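Local coordinates for protein carboxypeptidase 1 (Deinococcus radiodurans str. R1, PDB 5GIV) that probably releases amino acids one after another from the C-terminal end of peptides, as a zinc-dependent M32 metallocarboxypeptidase of broad specificity, at residues A315-G318 with D319-T323; L135-T138 with L139-L143; N426-S429 with A430-Y433; A387-E390 with Q391-L395; S117-T120 with E121-A125. All coordinates share one frame; numbering follows the deposited sequence.

Interaction 1 of 5, residues A315-G318 with D319-T323; sequences AYFG and DWRDT
CG lies anti to the backbone N in both Phe317 (chi1 -174°) and Arg321 (chi1 -160°), and further bends at chi2 and chi3 of the arginine draw its chain across the phenyl ring one turn back along helix 310-323. Arg321 CB sits over one ring face near the rim, 4.0 Å from Phe317 CE2. Arg321 NE comes within 3.6 Å of Phe317 CE2, yet the guanidinium plane stands 85° to the ring, so the two groups are not stacked. Trp320 also crosses the phenylalanine at about a right angle, its CD1 4.1 Å from Phe317 CD1. At the guanidinium edge, Arg321 NH2 forms a long salt bridge of 3.4 Å to Asp322 OD1. Without the ring, as with an alanine at Phe317, a gap is likely to open beside Trp320 and Met336 and the arginine chain would lose the surface it folds over. On the side facing helix 207-221, Tyr316 OH bonds Asp220 and Asp319 pairs with Arg216. The chemistry is therefore divided: aromatic packing, one salt bridge and one hydrogen bond join this helix to its neighbours, while the aliphatic part of Arg321 shields the phenylalanine and its charge turns to Asp322.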
loop_
_atom_site.group_PDB
_atom_site.type_symbol
_atom_site.label_atom_id
_atom_site.label_comp_id
_atom_site.label_asym_id
_atom_site.label_seq_id
_atom_site.Cartn_x
_atom_site.Cartn_y
_atom_site.Cartn_z
ATOM N N ALA A 315 -0.822 27.556 22.618
ATOM C CA ALA A 315 -1.401 27.658 21.286
ATOM C C ALA A 315 -2.501 26.633 21.034
ATOM O O ALA A 315 -3.499 26.952 20.377
ATOM C CB ALA A 315 -0.309 27.488 20.227
ATOM N N TYR A 316 -2.375 25.421 21.585
ATOM C CA TYR A 316 -3.263 24.332 21.210
ATOM C C TYR A 316 -4.218 23.888 22.307
ATOM O O TYR A 316 -5.128 23.106 22.019
ATOM C CB TYR A 316 -2.458 23.116 20.722
ATOM C CG TYR A 316 -1.864 23.338 19.363
ATOM C CD1 TYR A 316 -2.670 23.306 18.235
ATOM C CD2 TYR A 316 -0.509 23.580 19.198
ATOM C CE1 TYR A 316 -2.147 23.519 16.983
ATOM C CE2 TYR A 316 0.029 23.793 17.942
ATOM C CZ TYR A 316 -0.797 23.764 16.841
ATOM O OH TYR A 316 -0.296 23.978 15.578
ATOM N N PHE A 317 -4.075 24.370 23.537
ATOM C CA PHE A 317 -5.005 23.916 24.562
ATOM C C PHE A 317 -6.441 24.236 24.175
ATOM O O PHE A 317 -7.352 23.448 24.463
ATOM C CB PHE A 317 -4.672 24.534 25.916
ATOM C CG PHE A 317 -5.502 23.990 27.033
ATOM C CD1 PHE A 317 -5.266 22.721 27.522
ATOM C CD2 PHE A 317 -6.525 24.739 27.590
ATOM C CE1 PHE A 317 -6.018 22.204 28.553
ATOM C CE2 PHE A 317 -7.293 24.226 28.629
ATOM C CZ PHE A 317 -7.038 22.952 29.107
ATOM N N GLY A 318 -6.659 25.372 23.502
ATOM C CA GLY A 318 -8.001 25.718 23.070
ATOM C C GLY A 318 -8.603 24.664 22.160
ATOM O O GLY A 318 -9.704 24.168 22.412
ATOM N N ASP A 319 -7.891 24.311 21.086
ATOM C CA ASP A 319 -8.363 23.234 20.218
ATOM C C ASP A 319 -8.482 21.929 20.997
ATOM O O ASP A 319 -9.461 21.187 20.849
ATOM C CB ASP A 319 -7.420 23.075 19.019
ATOM C CG ASP A 319 -7.793 21.900 18.124
ATOM O OD1 ASP A 319 -8.857 21.299 18.332
ATOM O OD2 ASP A 319 -7.049 21.588 17.178
ATOM N N TRP A 320 -7.510 21.663 21.863
ATOM C CA TRP A 320 -7.532 20.469 22.699
ATOM C C TRP A 320 -8.770 20.444 23.589
ATOM O O TRP A 320 -9.515 19.456 23.609
ATOM C CB TRP A 320 -6.250 20.440 23.530
ATOM C CG TRP A 320 -6.000 19.218 24.353
ATOM C CD1 TRP A 320 -6.063 19.120 25.712
ATOM C CD2 TRP A 320 -5.594 17.932 23.875
ATOM N NE1 TRP A 320 -5.733 17.854 26.109
ATOM C CE2 TRP A 320 -5.439 17.102 25.001
ATOM C CE3 TRP A 320 -5.353 17.400 22.605
ATOM C CZ2 TRP A 320 -5.055 15.768 24.895
ATOM C CZ3 TRP A 320 -4.969 16.081 22.501
ATOM C CH2 TRP A 320 -4.823 15.280 23.637
ATOM N N ARG A 321 -9.003 21.534 24.330
ATOM C CA ARG A 321 -10.145 21.607 25.237
ATOM C C ARG A 321 -11.460 21.504 24.478
ATOM O O ARG A 321 -12.384 20.806 24.912
ATOM C CB ARG A 321 -10.096 22.912 26.030
ATOM C CG ARG A 321 -10.912 22.897 27.305
ATOM C CD ARG A 321 -11.558 24.248 27.596
ATOM N NE ARG A 321 -10.602 25.358 27.593
ATOM C CZ ARG A 321 -10.486 26.246 26.605
ATOM N NH1 ARG A 321 -9.589 27.228 26.688
ATOM N NH2 ARG A 321 -11.270 26.156 25.529
ATOM N N ASP A 322 -11.567 22.205 23.347
ATOM C CA ASP A 322 -12.790 22.160 22.553
ATOM C C ASP A 322 -13.053 20.757 22.028
ATOM O O ASP A 322 -14.208 20.334 21.913
ATOM C CB ASP A 322 -12.697 23.153 21.388
ATOM C CG ASP A 322 -12.704 24.605 21.850
ATOM O OD1 ASP A 322 -13.117 24.883 22.994
ATOM O OD2 ASP A 322 -12.272 25.474 21.070
ATOM N N THR A 323 -11.988 20.032 21.670
ATOM C CA THR A 323 -12.148 18.686 21.144
ATOM C C THR A 323 -12.527 17.704 22.247
ATOM O O THR A 323 -13.268 16.739 21.999
ATOM C CB THR A 323 -10.859 18.256 20.441
ATOM O OG1 THR A 323 -10.447 19.285 19.523
ATOM C CG2 THR A 323 -11.065 16.952 19.659
HETATM O O HOH W 1 -6.135 26.220 20.131
#

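Interaction 2 of 5, residues L135-T138 with L139-L143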
loop_
_atom_site.group_PDB
_atom_site.type_symbol
_atom_site.label_atom_id
_atom_site.label_comp_id
_atom_site.label_asym_id
_atom_site.label_seq_id
_atom_site.Cartn_x
_atom_site.Cartn_y
_atom_site.Cartn_z
ATOM N N LEU A 135 20.014 -15.661 19.279
ATOM C CA LEU A 135 20.909 -14.560 19.610
ATOM C C LEU A 135 22.367 -14.978 19.480
ATOM O O LEU A 135 23.213 -14.171 19.082
ATOM C CB LEU A 135 20.619 -14.057 21.024
ATOM C CG LEU A 135 19.305 -13.313 21.288
ATOM C CD1 LEU A 135 19.041 -13.239 22.790
ATOM C CD2 LEU A 135 19.334 -11.907 20.668
ATOM N N GLU A 136 22.682 -16.230 19.810
ATOM C CA GLU A 136 24.057 -16.701 19.677
ATOM C C GLU A 136 24.502 -16.688 18.218
ATOM O O GLU A 136 25.605 -16.229 17.897
ATOM C CB GLU A 136 24.188 -18.084 20.305
ATOM C CG GLU A 136 24.323 -17.993 21.817
ATOM C CD GLU A 136 24.248 -19.336 22.518
ATOM O OE1 GLU A 136 23.851 -20.343 21.874
ATOM O OE2 GLU A 136 24.603 -19.372 23.723
ATOM N N LYS A 137 23.650 -17.181 17.317
ATOM C CA LYS A 137 23.980 -17.118 15.900
ATOM C C LYS A 137 24.040 -15.674 15.424
ATOM O O LYS A 137 24.896 -15.321 14.602
ATOM C CB LYS A 137 22.968 -17.916 15.077
ATOM C CG LYS A 137 23.383 -18.079 13.619
ATOM C CD LYS A 137 22.431 -18.962 12.821
ATOM C CE LYS A 137 22.945 -19.148 11.389
ATOM N NZ LYS A 137 22.100 -20.069 10.579
ATOM N N THR A 138 23.128 -14.827 15.914
ATOM C CA THR A 138 23.167 -13.416 15.541
ATOM C C THR A 138 24.455 -12.755 16.012
ATOM O O THR A 138 25.061 -11.974 15.272
ATOM C CB THR A 138 21.948 -12.671 16.091
ATOM O OG1 THR A 138 20.770 -13.117 15.415
ATOM C CG2 THR A 138 22.100 -11.175 15.855
ATOM N N LEU A 139 24.904 -13.067 17.230
ATOM C CA LEU A 139 26.150 -12.477 17.713
ATOM C C LEU A 139 27.333 -12.908 16.860
ATOM O O LEU A 139 28.191 -12.087 16.519
ATOM C CB LEU A 139 26.391 -12.849 19.170
ATOM C CG LEU A 139 27.716 -12.296 19.701
ATOM C CD1 LEU A 139 27.707 -10.774 19.687
ATOM C CD2 LEU A 139 28.002 -12.815 21.100
ATOM N N ASP A 140 27.386 -14.189 16.491
ATOM C CA ASP A 140 28.475 -14.684 15.655
ATOM C C ASP A 140 28.445 -14.024 14.284
ATOM O O ASP A 140 29.478 -13.575 13.778
ATOM C CB ASP A 140 28.391 -16.209 15.552
ATOM C CG ASP A 140 29.332 -16.786 14.503
ATOM O OD1 ASP A 140 30.566 -16.777 14.725
ATOM O OD2 ASP A 140 28.831 -17.276 13.463
ATOM N N LEU A 141 27.264 -13.945 13.670
ATOM C CA LEU A 141 27.143 -13.263 12.384
ATOM C C LEU A 141 27.438 -11.763 12.495
ATOM O O LEU A 141 27.963 -11.167 11.550
ATOM C CB LEU A 141 25.749 -13.484 11.801
ATOM C CG LEU A 141 25.389 -14.922 11.426
ATOM C CD1 LEU A 141 23.920 -15.032 11.018
ATOM C CD2 LEU A 141 26.308 -15.435 10.313
ATOM N N SER A 142 27.082 -11.124 13.615
ATOM C CA SER A 142 27.413 -9.708 13.772
ATOM C C SER A 142 28.923 -9.498 13.782
ATOM O O SER A 142 29.438 -8.581 13.131
ATOM C CB SER A 142 26.795 -9.141 15.056
ATOM O OG SER A 142 25.380 -9.182 15.005
ATOM N N LEU A 143 29.652 -10.352 14.499
ATOM C CA LEU A 143 31.105 -10.246 14.503
ATOM C C LEU A 143 31.679 -10.537 13.123
ATOM O O LEU A 143 32.617 -9.860 12.673
ATOM C CB LEU A 143 31.681 -11.200 15.541
ATOM C CG LEU A 143 31.424 -10.787 16.982
ATOM C CD1 LEU A 143 31.783 -11.932 17.900
ATOM C CD2 LEU A 143 32.221 -9.521 17.334
#
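Thr138 and Ser142 face each other one turn apart on the alpha-helix 128-147, where a serine hydroxyl folds back onto the carbonyl of the residue four positions earlier. Among the polar contacts, the regular i to i+4 backbone bonds run through the segment: Leu139 N to Leu135 O at 2.7 Å, Asp140 N to Glu136 O, and Leu141 N to Lys137 O at 2.9 Å. Thr138 O is gripped twice, by Ser142 N at 2.7 Å and by Ser142 OG at 2.8 Å, and the two donors reach it from opposite faces of the carbonyl plane. With OG anti to its own carbonyl carbon (chi1 -64°), the serine hydroxyl comes in above that plane, 41° out of it. Ser142 OG also bonds Ile415 N, so this buried oxygen links the helix to the loop around Pro414. Replaced by an alanine, Ser142 loses its hydroxyl, which is likely to leave Thr138 O with the backbone amide alone and Ile415 N without its mate. Thr138 OG1 is paired with His111 of helix 102-122 and with Tyr134 O. The apolar contacts are lighter. Lys137 runs out extended, touching Leu141 only near its root, where Lys137 CG lies 4.0 Å from Leu141 CD1; Leu141 packs further on Phe104 and Phe108, and Leu139 leans on Leu372 of helix 357-372. Between the two hydroxyl-bearing residues, the methyl Thr138 CG2 rests 3.9 Å from Ser142 OG.

Interaction 3 of 5, residues N426-S429 with A430-Y433; sequences NVLS and AQFY
Leu428 O takes the amide of Phe432 in a bond of 2.8 Å that is almost perfectly straight, with 177° at the hydrogen. The Phe432 ring comes obliquely close to the same carbonyl, CD2 lying 3.3 Å from Leu428 O, and reaches back along the helix until its CE2 is 4.0 Å from Leu428 CB. At the preceding carbonyl the backbone is looser. Val427 O receives two weak bonds, from Ala430 N and from Gln431 N, each 3.4 Å long. The carbonyl of Asn426 is met by a side chain instead: Ser429 OG donates to Asn426 O at 2.7 Å. The hydroxyl can do so because chi1 of 68° places it between the serine's own N and carbonyl carbon, turned back toward the preceding turn. Leu428 and Gln431 run side by side in the same direction, with Leu428 CD2 3.8 Å from Gln431 OE1. The buried amide of Gln431 is well matched, NE2 bonding Ala483 O and Thr480 OG1 and OE1 accepting from Thr485 N. Asn426, whose ND2 bonds Asn358, lies near the zinc site, its side chain about 5 Å from that of the zinc ligand Glu296 and about 9 Å from the metal. This part of helix 420-439 is largely buried between other helices: Leu428 and Phe432 touch Ser297 of the ligand-bearing helix 292-306 as well as Ile476 of helix 472-480, while Val427 and Ala430 lie on Tyr489 of helix 487-501.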
loop_
_atom_site.group_PDB
_atom_site.type_symbol
_atom_site.label_atom_id
_atom_site.label_comp_id
_atom_site.label_asym_id
_atom_site.label_seq_id
_atom_site.Cartn_x
_atom_site.Cartn_y
_atom_site.Cartn_z
ATOM N N ASN A 426 18.751 12.729 20.974
ATOM C CA ASN A 426 18.320 13.564 22.090
ATOM C C ASN A 426 19.275 14.739 22.282
ATOM O O ASN A 426 18.847 15.887 22.478
ATOM C CB ASN A 426 18.235 12.737 23.373
ATOM C CG ASN A 426 16.963 11.925 23.468
ATOM O OD1 ASN A 426 15.920 12.301 22.922
ATOM N ND2 ASN A 426 17.032 10.818 24.204
ATOM N N VAL A 427 20.582 14.463 22.256
ATOM C CA VAL A 427 21.567 15.522 22.440
ATOM C C VAL A 427 21.440 16.557 21.328
ATOM O O VAL A 427 21.286 17.760 21.581
ATOM C CB VAL A 427 22.984 14.923 22.494
ATOM C CG1 VAL A 427 24.023 16.015 22.594
ATOM C CG2 VAL A 427 23.111 13.948 23.656
ATOM N N LEU A 428 21.461 16.094 20.076
ATOM C CA LEU A 428 21.476 17.012 18.944
ATOM C C LEU A 428 20.188 17.818 18.832
ATOM O O LEU A 428 20.208 18.930 18.293
ATOM C CB LEU A 428 21.736 16.235 17.655
ATOM C CG LEU A 428 23.166 15.741 17.447
ATOM C CD1 LEU A 428 23.283 14.974 16.145
ATOM C CD2 LEU A 428 24.140 16.918 17.456
ATOM N N SER A 429 19.071 17.300 19.350
ATOM C CA SER A 429 17.805 18.022 19.235
ATOM C C SER A 429 17.901 19.411 19.859
ATOM O O SER A 429 17.478 20.403 19.254
ATOM C CB SER A 429 16.669 17.215 19.875
ATOM O OG SER A 429 16.805 17.124 21.281
ATOM N N ALA A 430 18.456 19.501 21.074
ATOM C CA ALA A 430 18.611 20.800 21.732
ATOM C C ALA A 430 19.699 21.647 21.079
ATOM O O ALA A 430 19.590 22.880 21.053
ATOM C CB ALA A 430 18.914 20.612 23.217
ATOM N N GLN A 431 20.764 21.015 20.582
ATOM C CA GLN A 431 21.828 21.758 19.916
ATOM C C GLN A 431 21.310 22.407 18.640
ATOM O O GLN A 431 21.559 23.591 18.388
ATOM C CB GLN A 431 23.011 20.827 19.631
ATOM C CG GLN A 431 24.238 21.479 18.990
ATOM C CD GLN A 431 25.478 20.572 19.039
ATOM O OE1 GLN A 431 25.517 19.603 19.797
ATOM N NE2 GLN A 431 26.490 20.885 18.221
ATOM N N PHE A 432 20.576 21.648 17.819
ATOM C CA PHE A 432 19.971 22.241 16.632
ATOM C C PHE A 432 18.954 23.304 17.011
ATOM O O PHE A 432 18.901 24.374 16.397
ATOM C CB PHE A 432 19.300 21.170 15.771
ATOM C CG PHE A 432 20.253 20.393 14.929
ATOM C CD1 PHE A 432 21.077 21.044 14.020
ATOM C CD2 PHE A 432 20.327 19.016 15.033
ATOM C CE1 PHE A 432 21.961 20.336 13.240
ATOM C CE2 PHE A 432 21.212 18.298 14.249
ATOM C CZ PHE A 432 22.031 18.955 13.355
ATOM N N TYR A 433 18.152 23.036 18.033
ATOM C CA TYR A 433 17.088 23.964 18.376
ATOM C C TYR A 433 17.650 25.305 18.826
ATOM O O TYR A 433 17.168 26.358 18.393
ATOM C CB TYR A 433 16.212 23.355 19.457
ATOM C CG TYR A 433 15.045 24.207 19.841
ATOM C CD1 TYR A 433 13.862 24.147 19.122
ATOM C CD2 TYR A 433 15.120 25.077 20.930
ATOM C CE1 TYR A 433 12.774 24.923 19.479
ATOM C CE2 TYR A 433 14.038 25.861 21.290
ATOM C CZ TYR A 433 12.868 25.777 20.561
ATOM O OH TYR A 433 11.786 26.547 20.913
#

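Interaction 4 of 5, residues A387-E390 with Q391-L395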
loop_
_atom_site.group_PDB
_atom_site.type_symbol
_atom_site.label_atom_id
_atom_site.label_comp_id
_atom_site.label_asym_id
_atom_site.label_seq_id
_atom_site.Cartn_x
_atom_site.Cartn_y
_atom_site.Cartn_z
ATOM N N ALA A 387 20.010 -7.215 35.923
ATOM C CA ALA A 387 20.982 -6.613 36.830
ATOM C C ALA A 387 21.290 -5.177 36.425
ATOM O O ALA A 387 21.386 -4.289 37.281
ATOM C CB ALA A 387 22.257 -7.455 36.862
ATOM N N ALA A 388 21.446 -4.927 35.124
ATOM C CA ALA A 388 21.734 -3.572 34.662
ATOM C C ALA A 388 20.535 -2.645 34.852
ATOM O O ALA A 388 20.717 -1.445 35.081
ATOM C CB ALA A 388 22.173 -3.593 33.201
ATOM N N TYR A 389 19.306 -3.164 34.721
ATOM C CA TYR A 389 18.133 -2.330 34.976
ATOM C C TYR A 389 18.028 -1.969 36.456
ATOM O O TYR A 389 17.735 -0.816 36.794
ATOM C CB TYR A 389 16.858 -3.023 34.472
ATOM C CG TYR A 389 16.369 -2.454 33.160
ATOM C CD1 TYR A 389 16.993 -2.778 31.963
ATOM C CD2 TYR A 389 15.302 -1.575 33.120
ATOM C CE1 TYR A 389 16.563 -2.238 30.766
ATOM C CE2 TYR A 389 14.860 -1.038 31.932
ATOM C CZ TYR A 389 15.487 -1.368 30.758
ATOM O OH TYR A 389 15.039 -0.816 29.577
ATOM N N GLU A 390 18.287 -2.923 37.359
ATOM C CA GLU A 390 18.322 -2.577 38.780
ATOM C C GLU A 390 19.389 -1.526 39.056
ATOM O O GLU A 390 19.146 -0.555 39.783
ATOM C CB GLU A 390 18.570 -3.811 39.644
ATOM C CG GLU A 390 17.478 -4.848 39.588
ATOM C CD GLU A 390 17.760 -6.009 40.513
ATOM O OE1 GLU A 390 17.981 -5.757 41.721
ATOM O OE2 GLU A 390 17.774 -7.168 40.028
ATOM N N GLN A 391 20.575 -1.697 38.467
ATOM C CA GLN A 391 21.662 -0.757 38.707
ATOM C C GLN A 391 21.361 0.617 38.120
ATOM O O GLN A 391 21.558 1.635 38.791
ATOM C CB GLN A 391 22.949 -1.301 38.085
ATOM C CG GLN A 391 24.051 -0.260 37.938
ATOM C CD GLN A 391 25.260 -0.772 37.159
ATOM O OE1 GLN A 391 25.326 -1.946 36.779
ATOM N NE2 GLN A 391 26.196 0.130 36.864
ATOM N N ASN A 392 20.829 0.668 36.898
ATOM C CA ASN A 392 20.728 1.942 36.200
ATOM C C ASN A 392 19.393 2.639 36.383
ATOM O O ASN A 392 19.341 3.869 36.323
ATOM C CB ASN A 392 20.996 1.767 34.701
ATOM C CG ASN A 392 22.428 1.366 34.409
ATOM O OD1 ASN A 392 23.342 1.692 35.170
ATOM N ND2 ASN A 392 22.637 0.687 33.284
ATOM N N LEU A 393 18.311 1.899 36.598
ATOM C CA LEU A 393 17.000 2.514 36.720
ATOM C C LEU A 393 16.320 2.212 38.040
ATOM O O LEU A 393 15.226 2.726 38.281
ATOM C CB LEU A 393 16.110 2.079 35.555
ATOM C CG LEU A 393 16.567 2.750 34.261
ATOM C CD1 LEU A 393 16.425 1.831 33.063
ATOM C CD2 LEU A 393 15.767 4.011 34.062
ATOM N N GLY A 394 16.927 1.397 38.895
ATOM C CA GLY A 394 16.387 1.149 40.212
ATOM C C GLY A 394 15.235 0.173 40.283
ATOM O O GLY A 394 14.620 0.046 41.346
ATOM N N LEU A 395 14.919 -0.532 39.208
ATOM C CA LEU A 395 13.874 -1.546 39.284
ATOM C C LEU A 395 14.109 -2.554 38.174
ATOM O O LEU A 395 14.913 -2.332 37.266
ATOM C CB LEU A 395 12.475 -0.941 39.165
ATOM C CG LEU A 395 11.995 -0.611 37.749
ATOM C CD1 LEU A 395 10.534 -0.206 37.761
ATOM C CD2 LEU A 395 12.827 0.477 37.120
#
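Ala388 O accepts from Asn392 N and Tyr389 O from Leu393 N, both at 2.8 Å, and these two bonds carry the last regular turn of helix 381-393. Beyond them the pattern weakens. Gly394 N reaches Glu390 O at 3.1 Å with a poorly aligned hydrogen, a weak bond, and Gly394 CA adds a CH...O contact of 3.3 Å to the same Glu390 O. Gly394 is the residue that leaves the helix, with a positive phi of 79° that a glycine adopts readily, and the chain then turns back so that Leu395 O lies at the edge of the Tyr389 ring, near its plane, 3.5 Å from Tyr389 CB. Packing is led by Tyr389 and Leu393, which lie side by side and point the same way. The leucine methyl CD1 comes to the phenol ring obliquely, 3.5 Å from Tyr389 CE2. The tyrosine reaches this place with a chi1 of -103°, well off the usual staggered value, and its hydroxyl is held by His360 ND1 and Arg364 NH1. Asn392 CB lies 3.2 Å from Ala388 O, while the side-chain amide spends both ends on outside partners: OD1 on Arg180 and ND2 on Thr363. Most of these partners belong to helix 357-372, against which Ala388, Tyr389 and Leu393 are laid; Trp385, one turn earlier on helix 381-393, meets the Tyr389 ring at a small angle, and Leu395 beyond the helix end touches Leu347.

Interaction 5 of 5, residues S117-T120 with E121-A125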
loop_
_atom_site.group_PDB
_atom_site.type_symbol
_atom_site.label_atom_id
_atom_site.label_comp_id
_atom_site.label_asym_id
_atom_site.label_seq_id
_atom_site.Cartn_x
_atom_site.Cartn_y
_atom_site.Cartn_z
ATOM N N SER A 117 10.671 -13.750 13.608
ATOM C CA SER A 117 9.410 -14.484 13.708
ATOM C C SER A 117 9.315 -15.243 15.028
ATOM O O SER A 117 8.274 -15.216 15.697
ATOM C CB SER A 117 9.240 -15.418 12.515
ATOM O OG SER A 117 9.060 -14.656 11.334
ATOM N N ALA A 118 10.390 -15.934 15.417
ATOM C CA ALA A 118 10.380 -16.624 16.704
ATOM C C ALA A 118 10.198 -15.640 17.866
ATOM O O ALA A 118 9.562 -15.975 18.875
ATOM C CB ALA A 118 11.665 -17.442 16.878
ATOM N N TRP A 119 10.739 -14.423 17.740
ATOM C CA TRP A 119 10.620 -13.444 18.816
ATOM C C TRP A 119 9.178 -12.971 18.985
ATOM O O TRP A 119 8.716 -12.755 20.116
ATOM C CB TRP A 119 11.553 -12.260 18.550
ATOM C CG TRP A 119 11.374 -11.098 19.489
ATOM C CD1 TRP A 119 11.893 -10.965 20.748
ATOM C CD2 TRP A 119 10.622 -9.906 19.238
ATOM N NE1 TRP A 119 11.513 -9.764 21.292
ATOM C CE2 TRP A 119 10.735 -9.091 20.385
ATOM C CE3 TRP A 119 9.868 -9.445 18.153
ATOM C CZ2 TRP A 119 10.120 -7.839 20.479
ATOM C CZ3 TRP A 119 9.258 -8.197 18.244
ATOM C CH2 TRP A 119 9.388 -7.410 19.403
ATOM N N THR A 120 8.458 -12.775 17.878
ATOM C CA THR A 120 7.069 -12.333 17.980
ATOM C C THR A 120 6.222 -13.311 18.779
ATOM O O THR A 120 5.179 -12.919 19.311
ATOM C CB THR A 120 6.462 -12.132 16.593
ATOM O OG1 THR A 120 6.468 -13.383 15.896
ATOM C CG2 THR A 120 7.279 -11.120 15.811
ATOM N N GLU A 121 6.663 -14.561 18.906
ATOM C CA GLU A 121 5.984 -15.543 19.738
ATOM C C GLU A 121 6.635 -15.696 21.103
ATOM O O GLU A 121 5.929 -15.834 22.111
ATOM C CB GLU A 121 5.958 -16.910 19.044
ATOM C CG GLU A 121 5.479 -16.896 17.597
ATOM C CD GLU A 121 5.531 -18.284 16.959
ATOM O OE1 GLU A 121 5.016 -18.442 15.828
ATOM O OE2 GLU A 121 6.124 -19.204 17.572
ATOM N N ALA A 122 7.972 -15.648 21.158
ATOM C CA ALA A 122 8.677 -15.914 22.405
ATOM C C ALA A 122 8.504 -14.791 23.421
ATOM O O ALA A 122 8.463 -15.057 24.626
ATOM C CB ALA A 122 10.165 -16.145 22.127
ATOM N N ARG A 123 8.381 -13.539 22.974
ATOM C CA ARG A 123 8.246 -12.458 23.950
ATOM C C ARG A 123 6.970 -12.596 24.766
ATOM O O ARG A 123 7.059 -12.764 25.994
ATOM C CB ARG A 123 8.326 -11.086 23.268
ATOM C CG ARG A 123 8.179 -9.961 24.287
ATOM C CD ARG A 123 8.138 -8.556 23.700
ATOM N NE ARG A 123 8.133 -7.578 24.789
ATOM C CZ ARG A 123 7.838 -6.292 24.653
ATOM N NH1 ARG A 123 7.511 -5.806 23.466
ATOM N NH2 ARG A 123 7.868 -5.489 25.708
ATOM N N PRO A 124 5.773 -12.567 24.170
ATOM C CA PRO A 124 4.556 -12.720 24.979
ATOM C C PRO A 124 4.552 -13.980 25.826
ATOM O O PRO A 124 3.888 -14.004 26.867
ATOM C CB PRO A 124 3.434 -12.719 23.932
ATOM C CG PRO A 124 4.107 -13.017 22.629
ATOM C CD PRO A 124 5.472 -12.429 22.734
ATOM N N ALA A 125 5.291 -15.013 25.434
ATOM C CA ALA A 125 5.352 -16.262 26.178
ATOM C C ALA A 125 6.471 -16.284 27.216
ATOM O O ALA A 125 6.666 -17.307 27.883
ATOM C CB ALA A 125 5.522 -17.434 25.208
#
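Trp119 and Arg123 lie side by side, one turn apart in the C-terminal part of helix 102-122 and the residues that follow. The aliphatic part of the arginine does the touching: Arg123 CB sits over one face of the indole toward the rim, 4.0 Å from Trp119 NE1, and Arg123 CD is 3.8 Å from Trp119 CZ2. With CG anti to the backbone N (chi1 180°) and extended to NE, the chain carries the guanidinium past the indole, its plane 19° from that of the ring without stacking on it. Backbone bonds set this spacing. Arg123 N donates to Trp119 O at 3.0 Å, and Ala118 O receives Ala122 N in its plane at 2.8 Å and Glu121 N from above that plane at 3.2 Å. Thr120 OG1 folds back onto Ser117 O at 2.6 Å, and Pro124, which has no amide hydrogen, meets Thr120 O with its CD at 3.5 Å. Further out, Trp119 NE1 bonds Leu405 O and its ring stacks on Tyr411, while Arg123 holds Val401 O through NE and Asp402 through NH2. Arg123 thus works in two parts: its methylenes give the indole an apolar neighbour, and its charge is spent on the loop beyond, probably steadied by the carboxylate of Asp402.

From the N terminus the contacts come in the order 5, 2, 1, 4, 3. Each lies within one continuous stretch, so none closes a long loop, and they follow in series without nesting or crossing. Interactions 5 and 2 sit on the consecutive helices 102-122 and 128-147, their nearest atoms about 8 Å apart; Tyr411 touches residues of both. Interaction 1, on helix 310-323, stands across the molecule from interaction 2, with centres about 50 Å apart. Interaction 4 ends helix 381-393 and packs on helix 357-372, which Leu139 of interaction 2 also meets. Interaction 3, on the next helix, 420-439, is the buried contact, whose Asn426 lies near the zinc site.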